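PDB 6DXU: glycosyl hydrolase family 2, TIM barrel domain protein from Parabacteroides merdae ATCC 43184, which probably hydrolyses beta-glucuronides, as a gut bacterial beta-glucuronidase of glycoside hydrolase family 2. Local coordinates for residues 70-79 / 185-193; 87-98 / 161-172. All blocks are in the same frame, centred on the assembly; numbering follows the deposited sequence.

Interaction 1 of 2, residues 70-79 / 185-193; sequences LPHCFNAEDA and NIYGGLYRY. With NA (sodium ion), chain N.
Two loops of the sugar-binding domain of this family 2 glycosidase meet where Phe74, a residue of the type I beta turn from Cys73 to Ala76, lays its ring over the Gly188-Gly189 peptide. Gly188 CA sits 4.1 Å from the centroid of the Phe74 ring and Gly189 CA is over the same face, both as CH-pi contacts. Glycine suits both places: a beta carbon on Gly188 would run into the ring, and one on Gly189 would press on His72 O and on its own preceding carbonyl. The backbones are joined by two nearly straight hydrogen bonds, from His72 N to Leu190 O (2.9 Å) and from Phe74 N to Gly188 O (2.8 Å). Pro71, entered through a cis peptide bond, lays its ring CD against Tyr193 CE1 at 3.7 Å, an apolar contact.

Toward the Asn185 end of the contact, the Tyr187 ring meets the Cys73 sulfur obliquely, SG lying 4.1 Å from the ring centroid, while Asn75 OD1 and Ala79 CB lie at its edge. Cys73 SG is anti to its backbone N (chi1 180°), which carries the sulfur toward this ring; it also accepts the Asn75 N-H within the turn. The Tyr187 hydroxyl is hydrogen-bonded to Asp335, in the TIM barrel region. Asparagine suits position 75 because its amide both accepts and donates: Asn75 OD1 receives Gly188 N at a long 3.3 Å, almost in line with its C=O bond, while ND2 gives hydrogens to the syn lone pair of Asp78 OD1 and to Tyr87 O. The Asp78 carbonyl oxygen binds a sodium ion together with Asp81 and Val84. Close by, one water gives hydrogens to both Ala79 O and Asn185 OD1, each 2.7 Å from it.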
loop_
_atom_site.group_PDB
_atom_site.type_symbol
_atom_site.label_atom_id
_atom_site.label_comp_id
_atom_site.label_asym_id
_atom_site.label_seq_id
_atom_site.Cartn_x
_atom_site.Cartn_y
_atom_site.Cartn_z
ATOM N N LEU D 70 20.362 30.307 -4.527
ATOM C CA LEU D 70 19.545 29.720 -5.583
ATOM C C LEU D 70 19.407 30.705 -6.739
ATOM O O LEU D 70 19.532 31.918 -6.550
ATOM C CB LEU D 70 18.151 29.349 -5.043
ATOM C CG LEU D 70 18.041 28.324 -3.916
ATOM C CD1 LEU D 70 16.554 27.962 -3.687
ATOM C CD2 LEU D 70 18.860 27.098 -4.240
ATOM N N PRO D 71 19.168 30.220 -7.970
ATOM C CA PRO D 71 18.994 28.822 -8.374
ATOM C C PRO D 71 20.298 28.029 -8.324
ATOM O O PRO D 71 21.389 28.594 -8.401
ATOM C CB PRO D 71 18.466 28.928 -9.801
ATOM C CG PRO D 71 19.039 30.209 -10.308
ATOM C CD PRO D 71 19.064 31.144 -9.112
ATOM N N HIS D 72 20.159 26.721 -8.169
ATOM C CA HIS D 72 21.279 25.830 -7.928
ATOM C C HIS D 72 21.025 24.513 -8.630
ATOM O O HIS D 72 19.890 24.018 -8.640
ATOM C CB HIS D 72 21.459 25.575 -6.431
ATOM C CG HIS D 72 22.508 24.548 -6.116
ATOM N ND1 HIS D 72 22.216 23.215 -5.918
ATOM C CD2 HIS D 72 23.847 24.667 -5.968
ATOM C CE1 HIS D 72 23.331 22.561 -5.640
ATOM N NE2 HIS D 72 24.339 23.418 -5.678
ATOM N N CYS D 73 22.091 23.924 -9.169
ATOM C CA CYS D 73 22.016 22.630 -9.834
ATOM C C CYS D 73 23.055 21.691 -9.233
ATOM O O CYS D 73 24.210 22.095 -9.018
ATOM C CB CYS D 73 22.227 22.794 -11.347
ATOM S SG CYS D 73 22.163 21.235 -12.245
ATOM N N PHE D 74 22.637 20.442 -8.947
ATOM C CA PHE D 74 23.557 19.439 -8.409
ATOM C C PHE D 74 24.816 19.319 -9.249
ATOM O O PHE D 74 25.879 18.958 -8.734
ATOM C CB PHE D 74 22.931 18.035 -8.387
ATOM C CG PHE D 74 21.735 17.858 -7.485
ATOM C CD1 PHE D 74 21.322 18.841 -6.608
ATOM C CD2 PHE D 74 21.050 16.641 -7.497
ATOM C CE1 PHE D 74 20.223 18.629 -5.778
ATOM C CE2 PHE D 74 19.960 16.416 -6.661
ATOM C CZ PHE D 74 19.549 17.413 -5.804
ATOM N N ASN D 75 24.699 19.572 -10.551
ATOM C CA ASN D 75 25.667 19.148 -11.550
ATOM C C ASN D 75 26.428 20.317 -12.158
ATOM O O ASN D 75 26.937 20.200 -13.277
ATOM C CB ASN D 75 24.940 18.372 -12.639
ATOM C CG ASN D 75 24.062 17.283 -12.059
ATOM O OD1 ASN D 75 22.829 17.382 -12.064
ATOM N ND2 ASN D 75 24.694 16.246 -11.542
ATOM N N ALA D 76 26.500 21.439 -11.439
ATOM C CA ALA D 76 27.158 22.634 -11.969
ATOM C C ALA D 76 28.572 22.332 -12.423
ATOM O O ALA D 76 29.052 22.907 -13.409
ATOM C CB ALA D 76 27.164 23.737 -10.912
ATOM N N GLU D 77 29.249 21.431 -11.726
ATOM C CA GLU D 77 30.608 21.057 -12.071
ATOM C C GLU D 77 30.739 19.643 -12.612
ATOM O O GLU D 77 31.505 19.426 -13.566
ATOM C CB GLU D 77 31.508 21.251 -10.846
ATOM C CG GLU D 77 32.966 21.156 -11.148
ATOM C CD GLU D 77 33.814 21.993 -10.194
ATOM O OE1 GLU D 77 33.293 22.416 -9.133
ATOM O OE2 GLU D 77 35.007 22.210 -10.506
ATOM N N ASP D 78 30.021 18.659 -12.052
ATOM C CA ASP D 78 30.339 17.285 -12.415
ATOM C C ASP D 78 29.762 16.869 -13.768
ATOM O O ASP D 78 30.164 15.822 -14.292
ATOM C CB ASP D 78 29.910 16.305 -11.300
ATOM C CG ASP D 78 28.385 16.111 -11.174
ATOM O OD1 ASP D 78 27.574 16.691 -11.924
ATOM O OD2 ASP D 78 27.995 15.319 -10.289
ATOM N N ALA D 79 28.865 17.661 -14.368
ATOM C CA ALA D 79 28.377 17.308 -15.704
ATOM C C ALA D 79 29.500 17.359 -16.733
ATOM O O ALA D 79 29.560 16.519 -17.634
ATOM C CB ALA D 79 27.234 18.229 -16.122
ATOM N N ASN D 185 21.917 16.256 -20.164
ATOM C CA ASN D 185 21.891 15.873 -18.760
ATOM C C ASN D 185 20.493 16.014 -18.191
ATOM O O ASN D 185 19.828 17.036 -18.396
ATOM C CB ASN D 185 22.838 16.742 -17.941
ATOM C CG ASN D 185 24.274 16.562 -18.351
ATOM O OD1 ASN D 185 24.823 15.480 -18.234
ATOM N ND2 ASN D 185 24.884 17.623 -18.835
ATOM N N ILE D 186 20.077 14.999 -17.437
ATOM C CA ILE D 186 18.824 15.043 -16.683
ATOM C C ILE D 186 19.196 15.600 -15.315
ATOM O O ILE D 186 19.529 14.869 -14.372
ATOM C CB ILE D 186 18.158 13.676 -16.607
ATOM C CG1 ILE D 186 17.986 13.134 -18.029
ATOM C CG2 ILE D 186 16.784 13.787 -15.917
ATOM C CD1 ILE D 186 17.411 11.726 -18.066
ATOM N N TYR D 187 19.161 16.913 -15.220
ATOM C CA TYR D 187 19.787 17.625 -14.119
ATOM C C TYR D 187 18.962 17.515 -12.843
ATOM O O TYR D 187 17.760 17.227 -12.866
ATOM C CB TYR D 187 19.957 19.091 -14.491
ATOM C CG TYR D 187 21.168 19.410 -15.329
ATOM C CD1 TYR D 187 22.435 18.922 -14.980
ATOM C CD2 TYR D 187 21.067 20.272 -16.426
ATOM C CE1 TYR D 187 23.569 19.264 -15.734
ATOM C CE2 TYR D 187 22.204 20.630 -17.185
ATOM C CZ TYR D 187 23.436 20.120 -16.830
ATOM O OH TYR D 187 24.550 20.457 -17.561
ATOM N N GLY D 188 19.614 17.777 -11.714
ATOM C CA GLY D 188 18.958 17.726 -10.421
ATOM C C GLY D 188 19.073 19.052 -9.698
ATOM O O GLY D 188 20.048 19.788 -9.882
ATOM N N GLY D 189 18.056 19.366 -8.896
ATOM C CA GLY D 189 18.122 20.450 -7.934
ATOM C C GLY D 189 17.128 21.565 -8.214
ATOM O O GLY D 189 16.313 21.509 -9.136
ATOM N N LEU D 190 17.223 22.604 -7.380
ATOM C CA LEU D 190 16.345 23.775 -7.457
ATOM C C LEU D 190 16.915 24.750 -8.487
ATOM O O LEU D 190 17.362 25.861 -8.181
ATOM C CB LEU D 190 16.199 24.420 -6.080
ATOM C CG LEU D 190 15.389 23.611 -5.047
ATOM C CD1 LEU D 190 15.416 24.253 -3.639
ATOM C CD2 LEU D 190 13.948 23.419 -5.507
ATOM N N TYR D 191 16.901 24.304 -9.746
ATOM C CA TYR D 191 17.666 24.990 -10.778
ATOM C C TYR D 191 16.882 26.077 -11.510
ATOM O O TYR D 191 17.457 26.759 -12.367
ATOM C CB TYR D 191 18.244 23.987 -11.784
ATOM C CG TYR D 191 17.314 22.905 -12.316
ATOM C CD1 TYR D 191 17.724 21.568 -12.353
ATOM C CD2 TYR D 191 16.082 23.222 -12.872
ATOM C CE1 TYR D 191 16.895 20.572 -12.896
ATOM C CE2 TYR D 191 15.244 22.244 -13.402
ATOM C CZ TYR D 191 15.656 20.923 -13.418
ATOM O OH TYR D 191 14.825 19.958 -13.952
ATOM N N ARG D 192 15.604 26.274 -11.190
ATOM C CA ARG D 192 14.887 27.477 -11.586
ATOM C C ARG D 192 14.377 28.138 -10.317
ATOM O O ARG D 192 14.278 27.494 -9.273
ATOM C CB ARG D 192 13.698 27.186 -12.520
ATOM C CG ARG D 192 14.075 26.569 -13.856
ATOM C CD ARG D 192 12.846 26.544 -14.761
ATOM N NE ARG D 192 13.050 25.661 -15.910
ATOM C CZ ARG D 192 12.079 24.977 -16.501
ATOM N NH1 ARG D 192 10.836 25.066 -16.043
ATOM N NH2 ARG D 192 12.359 24.204 -17.540
ATOM N N TYR D 193 14.059 29.426 -10.418
ATOM C CA TYR D 193 13.675 30.206 -9.249
ATOM C C TYR D 193 12.564 29.539 -8.462
ATOM O O TYR D 193 11.587 29.032 -9.023
ATOM C CB TYR D 193 13.198 31.597 -9.651
ATOM C CG TYR D 193 14.303 32.485 -10.165
ATOM C CD1 TYR D 193 15.388 32.820 -9.352
ATOM C CD2 TYR D 193 14.282 32.962 -11.464
ATOM C CE1 TYR D 193 16.413 33.630 -9.827
ATOM C CE2 TYR D 193 15.312 33.786 -11.947
ATOM C CZ TYR D 193 16.361 34.111 -11.124
ATOM O OH TYR D 193 17.385 34.916 -11.595
HETATM NA NA NA N . 31.110 14.222 -16.309
HETATM O O HOH W 1 27.476 14.799 -18.116
HETATM O O HOH W 2 28.752 12.858 -16.957
#

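Interaction 2 of 2, residues 87-98 / 161-172; sequences YEGPGWYKTLLA and KVPLSIRCDNSR
With Arg167 CG anti to the backbone N (chi1 -179°) and its chain extended to NE, and Trp92 CG beside its own N (chi1 -77°), the arginine's methylenes run across the indole face. Arg167 CB stands 3.6 Å from the centroid of the Trp92 six-membered ring, almost on its normal. Pro90 CB lies over one face of the guanidinium, which pairs with Asp169 of its own strand and with Asp43, which also takes the Trp92 NE1 hydrogen. Were Trp92 an alanine, the Arg167 methylenes would probably lose their aromatic cover and Asp43 OD1 its indole N-H, leaving the Asp43-Arg167 salt bridge.

The antiparallel strands 90-97 and 162-169 are joined by paired backbone hydrogen bonds, such as Tyr93 N to Ile166 O (2.8 Å) and Ile166 N to Tyr93 O. On the other face Leu97 CD1 meets Leu164 CD2 at 3.8 Å, branched apolar chains suited to a buried side. Asn170 uses both ends of its amide: OD1 takes Gly89 N and ND2 gives to Tyr87 O. Glu88 OE1 and Arg172 NH1 form a salt bridge of 3.0 Å, and Arg172 NE reaches Glu49 of the second subunit, so this arginine probably balances carboxylates from two chains.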
loop_
_atom_site.group_PDB
_atom_site.type_symbol
_atom_site.label_atom_id
_atom_site.label_comp_id
_atom_site.label_asym_id
_atom_site.label_seq_id
_atom_site.Cartn_x
_atom_site.Cartn_y
_atom_site.Cartn_z
ATOM N N TYR D 87 26.235 13.312 -11.317
ATOM C CA TYR D 87 25.460 12.768 -10.212
ATOM C C TYR D 87 23.981 12.721 -10.563
ATOM O O TYR D 87 23.380 13.750 -10.894
ATOM C CB TYR D 87 25.661 13.617 -8.961
ATOM C CG TYR D 87 24.844 13.147 -7.775
ATOM C CD1 TYR D 87 25.147 11.952 -7.120
ATOM C CD2 TYR D 87 23.773 13.905 -7.298
ATOM C CE1 TYR D 87 24.403 11.533 -6.016
ATOM C CE2 TYR D 87 23.022 13.494 -6.203
ATOM C CZ TYR D 87 23.344 12.304 -5.569
ATOM O OH TYR D 87 22.606 11.895 -4.479
ATOM N N GLU D 88 23.392 11.535 -10.453
ATOM C CA GLU D 88 21.956 11.327 -10.587
ATOM C C GLU D 88 21.488 10.659 -9.298
ATOM O O GLU D 88 21.689 9.457 -9.094
ATOM C CB GLU D 88 21.657 10.487 -11.822
ATOM C CG GLU D 88 21.927 11.244 -13.135
ATOM C CD GLU D 88 21.516 10.431 -14.353
ATOM O OE1 GLU D 88 22.351 9.645 -14.874
ATOM O OE2 GLU D 88 20.343 10.560 -14.756
ATOM N N GLY D 89 20.871 11.433 -8.413
ATOM C CA GLY D 89 20.499 10.909 -7.124
ATOM C C GLY D 89 19.801 11.980 -6.314
ATOM O O GLY D 89 19.462 13.049 -6.823
ATOM N N PRO D 90 19.554 11.702 -5.044
ATOM C CA PRO D 90 18.871 12.679 -4.195
ATOM C C PRO D 90 19.817 13.730 -3.626
ATOM O O PRO D 90 21.028 13.541 -3.496
ATOM C CB PRO D 90 18.274 11.814 -3.074
ATOM C CG PRO D 90 19.191 10.628 -2.994
ATOM C CD PRO D 90 19.663 10.374 -4.407
ATOM N N GLY D 91 19.231 14.871 -3.299
ATOM C CA GLY D 91 19.949 15.921 -2.605
ATOM C C GLY D 91 18.942 16.780 -1.887
ATOM O O GLY D 91 17.758 16.799 -2.240
ATOM N N TRP D 92 19.411 17.485 -0.869
ATOM C CA TRP D 92 18.518 18.243 -0.010
ATOM C C TRP D 92 18.897 19.718 0.022
ATOM O O TRP D 92 20.071 20.070 -0.077
ATOM C CB TRP D 92 18.549 17.698 1.396
ATOM C CG TRP D 92 17.758 16.428 1.589
ATOM C CD1 TRP D 92 18.157 15.150 1.288
ATOM C CD2 TRP D 92 16.446 16.323 2.149
ATOM N NE1 TRP D 92 17.165 14.248 1.639
ATOM C CE2 TRP D 92 16.111 14.945 2.181
ATOM C CE3 TRP D 92 15.527 17.258 2.650
ATOM C CZ2 TRP D 92 14.896 14.490 2.670
ATOM C CZ3 TRP D 92 14.316 16.793 3.144
ATOM C CH2 TRP D 92 14.012 15.426 3.145
ATOM N N TYR D 93 17.887 20.573 0.209
ATOM C CA TYR D 93 18.090 21.995 0.460
ATOM C C TYR D 93 17.371 22.361 1.748
ATOM O O TYR D 93 16.298 21.839 2.026
ATOM C CB TYR D 93 17.520 22.870 -0.683
ATOM C CG TYR D 93 18.144 22.630 -2.034
ATOM C CD1 TYR D 93 19.227 23.385 -2.459
ATOM C CD2 TYR D 93 17.631 21.666 -2.895
ATOM C CE1 TYR D 93 19.807 23.177 -3.709
ATOM C CE2 TYR D 93 18.191 21.448 -4.142
ATOM C CZ TYR D 93 19.277 22.216 -4.547
ATOM O OH TYR D 93 19.851 22.020 -5.783
ATOM N N LYS D 94 17.929 23.283 2.520
ATOM C CA LYS D 94 17.193 23.772 3.678
ATOM C C LYS D 94 17.423 25.264 3.847
ATOM O O LYS D 94 18.498 25.783 3.538
ATOM C CB LYS D 94 17.579 23.044 4.977
ATOM C CG LYS D 94 19.007 23.271 5.431
ATOM C CD LYS D 94 19.340 22.404 6.662
ATOM C CE LYS D 94 20.768 22.686 7.125
ATOM N NZ LYS D 94 21.148 21.870 8.322
ATOM N N THR D 95 16.393 25.941 4.357
ATOM C CA THR D 95 16.474 27.354 4.710
ATOM C C THR D 95 15.570 27.575 5.917
ATOM O O THR D 95 14.764 26.714 6.286
ATOM C CB THR D 95 16.073 28.264 3.532
ATOM O OG1 THR D 95 16.484 29.619 3.786
ATOM C CG2 THR D 95 14.561 28.239 3.295
ATOM N N LEU D 96 15.717 28.729 6.544
ATOM C CA LEU D 96 14.791 29.169 7.576
ATOM C C LEU D 96 14.023 30.336 6.964
ATOM O O LEU D 96 14.594 31.410 6.740
ATOM C CB LEU D 96 15.550 29.578 8.838
ATOM C CG LEU D 96 16.395 28.479 9.496
ATOM C CD1 LEU D 96 17.183 29.008 10.687
ATOM C CD2 LEU D 96 15.522 27.298 9.904
ATOM N N LEU D 97 12.719 30.154 6.761
ATOM C CA LEU D 97 11.931 31.140 6.032
ATOM C C LEU D 97 11.479 32.207 6.989
ATOM O O LEU D 97 10.898 31.901 8.029
ATOM C CB LEU D 97 10.690 30.519 5.402
ATOM C CG LEU D 97 10.769 29.728 4.116
ATOM C CD1 LEU D 97 9.376 29.148 3.827
ATOM C CD2 LEU D 97 11.174 30.705 3.047
ATOM N N ALA D 98 11.713 33.462 6.610
ATOM C CA ALA D 98 11.194 34.605 7.342
ATOM C C ALA D 98 9.841 34.961 6.743
ATOM O O ALA D 98 9.767 35.616 5.704
ATOM C CB ALA D 98 12.175 35.772 7.229
ATOM N N LYS D 161 11.416 31.921 12.666
ATOM C CA LYS D 161 11.432 31.498 11.274
ATOM C C LYS D 161 10.844 30.097 11.139
ATOM O O LYS D 161 10.596 29.414 12.124
ATOM C CB LYS D 161 12.841 31.552 10.703
ATOM C CG LYS D 161 13.412 32.974 10.667
ATOM C CD LYS D 161 14.800 32.983 10.065
ATOM C CE LYS D 161 15.367 34.393 10.032
ATOM N NZ LYS D 161 16.690 34.426 9.348
ATOM N N VAL D 162 10.589 29.693 9.898
ATOM C CA VAL D 162 9.955 28.414 9.594
ATOM C C VAL D 162 10.945 27.571 8.797
ATOM O O VAL D 162 11.389 27.994 7.726
ATOM C CB VAL D 162 8.651 28.596 8.802
ATOM C CG1 VAL D 162 8.040 27.231 8.450
ATOM C CG2 VAL D 162 7.668 29.474 9.590
ATOM N N PRO D 163 11.314 26.375 9.260
ATOM C CA PRO D 163 12.264 25.566 8.494
ATOM C C PRO D 163 11.566 24.967 7.284
ATOM O O PRO D 163 10.550 24.276 7.402
ATOM C CB PRO D 163 12.710 24.483 9.492
ATOM C CG PRO D 163 11.603 24.394 10.473
ATOM C CD PRO D 163 10.912 25.728 10.521
ATOM N N LEU D 164 12.152 25.209 6.124
ATOM C CA LEU D 164 11.704 24.670 4.854
ATOM C C LEU D 164 12.812 23.752 4.375
ATOM O O LEU D 164 13.963 24.184 4.262
ATOM C CB LEU D 164 11.452 25.803 3.847
ATOM C CG LEU D 164 11.149 25.389 2.409
ATOM C CD1 LEU D 164 9.884 24.561 2.341
ATOM C CD2 LEU D 164 11.038 26.623 1.490
ATOM N N SER D 165 12.478 22.492 4.119
ATOM C CA SER D 165 13.451 21.517 3.655
ATOM C C SER D 165 12.883 20.902 2.392
ATOM O O SER D 165 11.702 20.537 2.354
ATOM C CB SER D 165 13.716 20.423 4.715
ATOM O OG SER D 165 13.975 21.022 5.984
ATOM N N ILE D 166 13.714 20.789 1.360
ATOM C CA ILE D 166 13.261 20.339 0.051
ATOM C C ILE D 166 14.221 19.259 -0.416
ATOM O O ILE D 166 15.439 19.456 -0.403
ATOM C CB ILE D 166 13.209 21.496 -0.966
ATOM C CG1 ILE D 166 12.187 22.554 -0.517
ATOM C CG2 ILE D 166 12.869 20.946 -2.351
ATOM C CD1 ILE D 166 12.229 23.905 -1.317
ATOM N N ARG D 167 13.678 18.115 -0.798
ATOM C CA ARG D 167 14.462 17.032 -1.362
ATOM C C ARG D 167 14.239 17.034 -2.865
ATOM O O ARG D 167 13.091 17.028 -3.317
ATOM C CB ARG D 167 14.037 15.692 -0.742
ATOM C CG ARG D 167 14.820 14.461 -1.237
ATOM C CD ARG D 167 14.126 13.187 -0.689
ATOM N NE ARG D 167 14.901 11.955 -0.854
ATOM C CZ ARG D 167 14.804 11.133 -1.898
ATOM N NH1 ARG D 167 14.001 11.428 -2.912
ATOM N NH2 ARG D 167 15.513 10.006 -1.930
ATOM N N CYS D 168 15.324 17.079 -3.637
ATOM C CA CYS D 168 15.251 16.921 -5.081
ATOM C C CYS D 168 15.999 15.656 -5.464
ATOM O O CYS D 168 17.002 15.303 -4.844
ATOM C CB CYS D 168 15.853 18.129 -5.850
ATOM S SG CYS D 168 14.899 19.640 -5.683
ATOM N N ASP D 169 15.519 14.981 -6.503
ATOM C CA ASP D 169 16.043 13.664 -6.839
ATOM C C ASP D 169 16.073 13.538 -8.354
ATOM O O ASP D 169 15.024 13.584 -9.004
ATOM C CB ASP D 169 15.160 12.580 -6.184
ATOM C CG ASP D 169 15.728 11.168 -6.310
ATOM O OD1 ASP D 169 16.765 10.971 -6.951
ATOM O OD2 ASP D 169 15.115 10.233 -5.740
ATOM N N ASN D 170 17.261 13.409 -8.924
ATOM C CA ASN D 170 17.379 13.097 -10.342
ATOM C C ASN D 170 17.979 11.713 -10.546
ATOM O O ASN D 170 18.717 11.492 -11.504
ATOM C CB ASN D 170 18.174 14.176 -11.095
ATOM C CG ASN D 170 19.658 14.197 -10.732
ATOM O OD1 ASN D 170 20.035 13.917 -9.594
ATOM N ND2 ASN D 170 20.505 14.562 -11.699
ATOM N N SER D 171 17.668 10.769 -9.648
ATOM C CA SER D 171 18.049 9.384 -9.873
ATOM C C SER D 171 17.589 8.951 -11.255
ATOM O O SER D 171 16.531 9.378 -11.736
ATOM C CB SER D 171 17.419 8.453 -8.816
ATOM O OG SER D 171 17.861 8.773 -7.506
ATOM N N ARG D 172 18.398 8.115 -11.896
ATOM C CA ARG D 172 17.972 7.463 -13.124
ATOM C C ARG D 172 16.683 6.693 -12.863
ATOM O O ARG D 172 16.508 6.093 -11.799
ATOM C CB ARG D 172 19.065 6.506 -13.614
ATOM C CG ARG D 172 20.365 7.185 -13.950
ATOM C CD ARG D 172 21.438 6.167 -14.254
ATOM N NE ARG D 172 21.301 5.586 -15.593
ATOM C CZ ARG D 172 21.798 6.123 -16.702
ATOM N NH1 ARG D 172 22.453 7.283 -16.660
ATOM N NH2 ARG D 172 21.658 5.482 -17.857
HETATM O O HOH W 3 20.685 7.174 -10.384
HETATM O O HOH W 4 15.046 23.804 7.304
HETATM O O HOH W 5 16.766 33.047 6.883
#

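In the fold
Both contacts belong to the sugar-binding domain, with centres about 12 Å apart. Along the chain the order is 70-79, 87-98, 161-172, 185-193, so interaction 2 is nested inside the loop closed by interaction 1. Strands 90-97 and 162-169 are the central neighbours of a six-stranded antiparallel sheet, flanked by 37-41 and 118-123; the loops of interaction 1 pack against one face of that sheet, while Tyr187 reaches Asp335, and Arg192 Glu334 and Gln369, in the TIM barrel region. The two contacts touch directly: His72 ND1 lies 2.7 Å from Tyr93 OH, a probable hydrogen bond, and Asp78 OD2 probably accepts from Tyr87 N. These bonds join the sheet to the loop that holds the sodium ion.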